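Local coordinates for radical SAM domain protein (Methanothrix thermoacetophila, PDB 6Y1X) that probably acts as a radical SAM carbide synthase that uses iron-sulfur clusters to build the NifB-co precursor of the nitrogenase iron-molybdenum cofactor, at residues Pro87-Leu98 against Thr124-Leu135. Sequence-based numbering, arbitrary orientation. Where two conformers were deposited one is given.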
# COMPACT_ATOMS: atom_id res chain seq x y z
N PRO A 87 -9.45 -16.57 6.79
CA PRO A 87 -9.25 -16.96 5.39
C PRO A 87 -10.44 -17.68 4.78
O PRO A 87 -10.80 -17.41 3.62
CB PRO A 87 -8.01 -17.86 5.47
CG PRO A 87 -7.22 -17.26 6.59
CD PRO A 87 -8.26 -16.86 7.62
N GLN A 88 -11.06 -18.59 5.52
CA GLN A 88 -12.21 -19.32 4.99
C GLN A 88 -13.39 -18.39 4.73
O GLN A 88 -14.04 -18.48 3.69
CB GLN A 88 -12.60 -20.44 5.95
CG GLN A 88 -13.10 -21.70 5.27
CD GLN A 88 -12.05 -22.31 4.36
OE1 GLN A 88 -10.94 -22.63 4.79
NE2 GLN A 88 -12.40 -22.48 3.08
N GLU A 89 -13.67 -17.49 5.68
CA GLU A 89 -14.76 -16.54 5.48
C GLU A 89 -14.47 -15.61 4.30
O GLU A 89 -15.37 -15.29 3.52
CB GLU A 89 -14.98 -15.73 6.76
CG GLU A 89 -15.53 -16.54 7.91
CD GLU A 89 -15.38 -15.85 9.25
OE1 GLU A 89 -14.73 -14.78 9.30
OE2 GLU A 89 -15.90 -16.38 10.25
N ALA A 90 -13.22 -15.18 4.16
CA ALA A 90 -12.86 -14.30 3.05
C ALA A 90 -13.09 -14.98 1.71
O ALA A 90 -13.60 -14.37 0.77
CB ALA A 90 -11.41 -13.84 3.19
N LEU A 91 -12.71 -16.26 1.61
CA LEU A 91 -12.97 -17.01 0.38
C LEU A 91 -14.47 -17.09 0.11
O LEU A 91 -14.91 -17.00 -1.04
CB LEU A 91 -12.36 -18.41 0.47
CG LEU A 91 -12.54 -19.28 -0.77
CD1 LEU A 91 -11.86 -18.64 -1.98
CD2 LEU A 91 -11.98 -20.67 -0.53
N GLU A 92 -15.27 -17.28 1.16
CA GLU A 92 -16.72 -17.32 0.99
C GLU A 92 -17.26 -15.98 0.50
O GLU A 92 -18.22 -15.95 -0.28
CB GLU A 92 -17.38 -17.71 2.31
CG GLU A 92 -17.10 -19.14 2.74
CD GLU A 92 -17.57 -19.43 4.14
OE1 GLU A 92 -17.45 -20.60 4.58
OE2 GLU A 92 -18.05 -18.50 4.82
N ARG A 93 -16.69 -14.87 0.96
CA ARG A 93 -17.14 -13.57 0.45
C ARG A 93 -16.79 -13.41 -1.02
O ARG A 93 -17.58 -12.85 -1.79
CB ARG A 93 -16.57 -12.42 1.28
CG ARG A 93 -17.12 -11.07 0.81
CD ARG A 93 -16.63 -9.91 1.64
NE ARG A 93 -17.26 -9.88 2.95
N VAL A 94 -15.61 -13.89 -1.43
CA VAL A 94 -15.25 -13.88 -2.84
C VAL A 94 -16.27 -14.66 -3.66
O VAL A 94 -16.73 -14.20 -4.72
CB VAL A 94 -13.83 -14.43 -3.04
CG1 VAL A 94 -13.49 -14.48 -4.52
CG2 VAL A 94 -12.83 -13.57 -2.32
N ASP A 95 -16.62 -15.87 -3.20
CA ASP A 95 -17.63 -16.67 -3.88
C ASP A 95 -18.89 -15.86 -4.14
O ASP A 95 -19.40 -15.83 -5.27
CB ASP A 95 -17.96 -17.92 -3.05
CG ASP A 95 -16.81 -18.91 -2.98
OD1 ASP A 95 -16.01 -18.96 -3.94
OD2 ASP A 95 -16.73 -19.65 -1.99
N GLU A 96 -19.41 -15.19 -3.11
CA GLU A 96 -20.69 -14.51 -3.25
C GLU A 96 -20.57 -13.26 -4.11
O GLU A 96 -21.47 -12.96 -4.91
CB GLU A 96 -21.25 -14.15 -1.87
CG GLU A 96 -21.57 -15.36 -1.00
N VAL A 97 -19.48 -12.51 -3.97
CA VAL A 97 -19.29 -11.32 -4.80
C VAL A 97 -19.17 -11.71 -6.27
O VAL A 97 -19.82 -11.12 -7.14
CB VAL A 97 -18.08 -10.51 -4.32
CG1 VAL A 97 -17.74 -9.41 -5.33
CG2 VAL A 97 -18.36 -9.90 -2.96
N LEU A 98 -18.34 -12.71 -6.56
CA LEU A 98 -18.20 -13.19 -7.93
C LEU A 98 -19.50 -13.77 -8.48
O LEU A 98 -19.59 -13.99 -9.69
CB LEU A 98 -17.09 -14.23 -8.03
CG LEU A 98 -15.68 -13.72 -7.72
CD1 LEU A 98 -14.65 -14.81 -7.93
CD2 LEU A 98 -15.36 -12.51 -8.59
N THR A 124 -5.12 -16.61 2.75
CA THR A 124 -6.27 -16.14 2.00
C THR A 124 -5.97 -16.07 0.50
O THR A 124 -6.73 -16.59 -0.32
CB THR A 124 -6.71 -14.77 2.50
OG1 THR A 124 -7.13 -14.87 3.87
CG2 THR A 124 -7.85 -14.24 1.66
N LEU A 125 -4.86 -15.43 0.14
CA LEU A 125 -4.55 -15.27 -1.28
C LEU A 125 -4.15 -16.59 -1.92
O LEU A 125 -4.32 -16.76 -3.13
CB LEU A 125 -3.44 -14.23 -1.45
CG LEU A 125 -3.87 -12.81 -1.11
CD1 LEU A 125 -2.68 -11.91 -1.18
CD2 LEU A 125 -4.98 -12.33 -2.05
N ARG A 126 -3.63 -17.52 -1.13
CA ARG A 126 -3.40 -18.87 -1.64
C ARG A 126 -4.73 -19.56 -1.95
O ARG A 126 -4.86 -20.24 -2.97
CB ARG A 126 -2.59 -19.68 -0.62
CG ARG A 126 -2.23 -21.07 -1.08
CD ARG A 126 -1.79 -21.94 0.08
NE ARG A 126 -2.89 -22.22 1.00
CZ ARG A 126 -3.78 -23.20 0.84
NH1 ARG A 126 -3.70 -23.99 -0.23
NH2 ARG A 126 -4.74 -23.38 1.73
N LEU A 127 -5.73 -19.39 -1.08
CA LEU A 127 -7.04 -19.98 -1.33
C LEU A 127 -7.72 -19.33 -2.53
O LEU A 127 -8.27 -20.04 -3.39
CB LEU A 127 -7.93 -19.84 -0.09
CG LEU A 127 -7.65 -20.70 1.14
CD1 LEU A 127 -8.56 -20.28 2.28
CD2 LEU A 127 -7.84 -22.18 0.82
N VAL A 128 -7.68 -18.00 -2.62
CA VAL A 128 -8.34 -17.31 -3.73
C VAL A 128 -7.67 -17.65 -5.06
O VAL A 128 -8.35 -17.96 -6.04
CB VAL A 128 -8.35 -15.80 -3.47
CG1 VAL A 128 -8.81 -15.05 -4.72
CG2 VAL A 128 -9.24 -15.47 -2.28
N GLY A 129 -6.34 -17.58 -5.10
CA GLY A 129 -5.64 -17.81 -6.36
C GLY A 129 -5.84 -19.21 -6.90
O GLY A 129 -5.93 -19.41 -8.11
N GLU A 130 -5.91 -20.19 -6.01
CA GLU A 130 -6.05 -21.57 -6.45
C GLU A 130 -7.45 -21.86 -6.98
O GLU A 130 -7.61 -22.65 -7.91
CB GLU A 130 -5.70 -22.52 -5.31
CG GLU A 130 -4.21 -22.62 -5.04
CD GLU A 130 -3.89 -23.37 -3.76
OE1 GLU A 130 -4.81 -24.00 -3.19
OE2 GLU A 130 -2.72 -23.34 -3.33
N LYS A 131 -8.47 -21.22 -6.41
CA LYS A 131 -9.84 -21.44 -6.86
C LYS A 131 -10.22 -20.55 -8.04
O LYS A 131 -10.99 -20.99 -8.90
CB LYS A 131 -10.81 -21.22 -5.70
CG LYS A 131 -12.26 -21.52 -6.01
CD LYS A 131 -13.10 -21.46 -4.74
CE LYS A 131 -14.57 -21.70 -5.03
NZ LYS A 131 -15.39 -21.60 -3.80
N TYR A 132 -9.69 -19.33 -8.10
CA TYR A 132 -10.04 -18.35 -9.13
C TYR A 132 -8.76 -17.81 -9.76
O TYR A 132 -8.35 -16.68 -9.48
CB TYR A 132 -10.87 -17.21 -8.53
CG TYR A 132 -12.18 -17.63 -7.92
CD1 TYR A 132 -13.22 -18.12 -8.70
CD2 TYR A 132 -12.39 -17.54 -6.54
CE1 TYR A 132 -14.42 -18.51 -8.14
CE2 TYR A 132 -13.59 -17.92 -5.97
CZ TYR A 132 -14.60 -18.41 -6.77
OH TYR A 132 -15.80 -18.80 -6.21
N PRO A 133 -8.12 -18.59 -10.63
CA PRO A 133 -6.86 -18.13 -11.25
C PRO A 133 -7.01 -16.91 -12.14
O PRO A 133 -5.99 -16.27 -12.45
CB PRO A 133 -6.39 -19.35 -12.05
CG PRO A 133 -7.19 -20.51 -11.55
CD PRO A 133 -8.48 -19.96 -11.03
N HIS A 134 -8.22 -16.57 -12.58
CA HIS A 134 -8.39 -15.39 -13.43
C HIS A 134 -8.21 -14.09 -12.66
O HIS A 134 -7.85 -13.07 -13.25
CB HIS A 134 -9.77 -15.41 -14.09
CG HIS A 134 -10.04 -14.23 -14.96
ND1 HIS A 134 -9.37 -14.01 -16.15
CD2 HIS A 134 -10.91 -13.20 -14.83
CE1 HIS A 134 -9.82 -12.89 -16.70
NE2 HIS A 134 -10.76 -12.39 -15.92
N LEU A 135 -8.45 -14.11 -11.35
CA LEU A 135 -8.39 -12.88 -10.57
C LEU A 135 -6.96 -12.36 -10.46
O LEU A 135 -6.01 -13.13 -10.27
CB LEU A 135 -8.97 -13.10 -9.18
CG LEU A 135 -10.50 -13.23 -9.17
CD1 LEU A 135 -10.99 -13.73 -7.82
CD2 LEU A 135 -11.15 -11.90 -9.52
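P87 and T124 meet where helix 87-98 and segment 124-131, the C-terminal part of helix 119-131, come nearest, their CA atoms 4.6 Å apart; from there the helices run in roughly the same direction, with their axes inclined at 35° and 9.2 Å apart at closest approach. By L91 and V128 the CA spacing has grown to 6.2 Å, and larger side chains fill the widening gap. At the narrow end, A90 CB abuts the T124 methyl, while T124 OG1, lying over P87 CA, is hydrogen-bonded to the carbonyl of E120, one turn earlier in helix 119-131. With chi1 at -178°, L91 swings CG away from its own N, bringing CD1 to V128 CG2 and to the aliphatic part of K131, with CD2 against L127 CB.

Neighbouring helices of this kind are expected where successive beta-alpha units wrap a parallel sheet, as in the partial TIM barrel of radical SAM enzymes: strand 104-109 links the two helices and strand 136-141 follows the second. V94 and V128 belong to the sheet-facing layer, reaching M51 and L137 respectively.

Immediately after the helix ends, Y132 fills the wider end. L98 CD1 sits 3.5 Å from the centroid of the Y132 ring and only 3° off the normal, a CH-pi contact over one face; K131 CG lies above the opposite face, offset toward the rim. V94 CG1 approaches obliquely, 3.7 Å from Y132 CE2. On the outer side, the extended K131 chain runs nearly perpendicular to the D95 side chain, and K131 NZ forms a salt bridge with the D95 carboxylate; its bond to D95 OD2, 3.0 Å, is weak, and the place of OD1 is less certain.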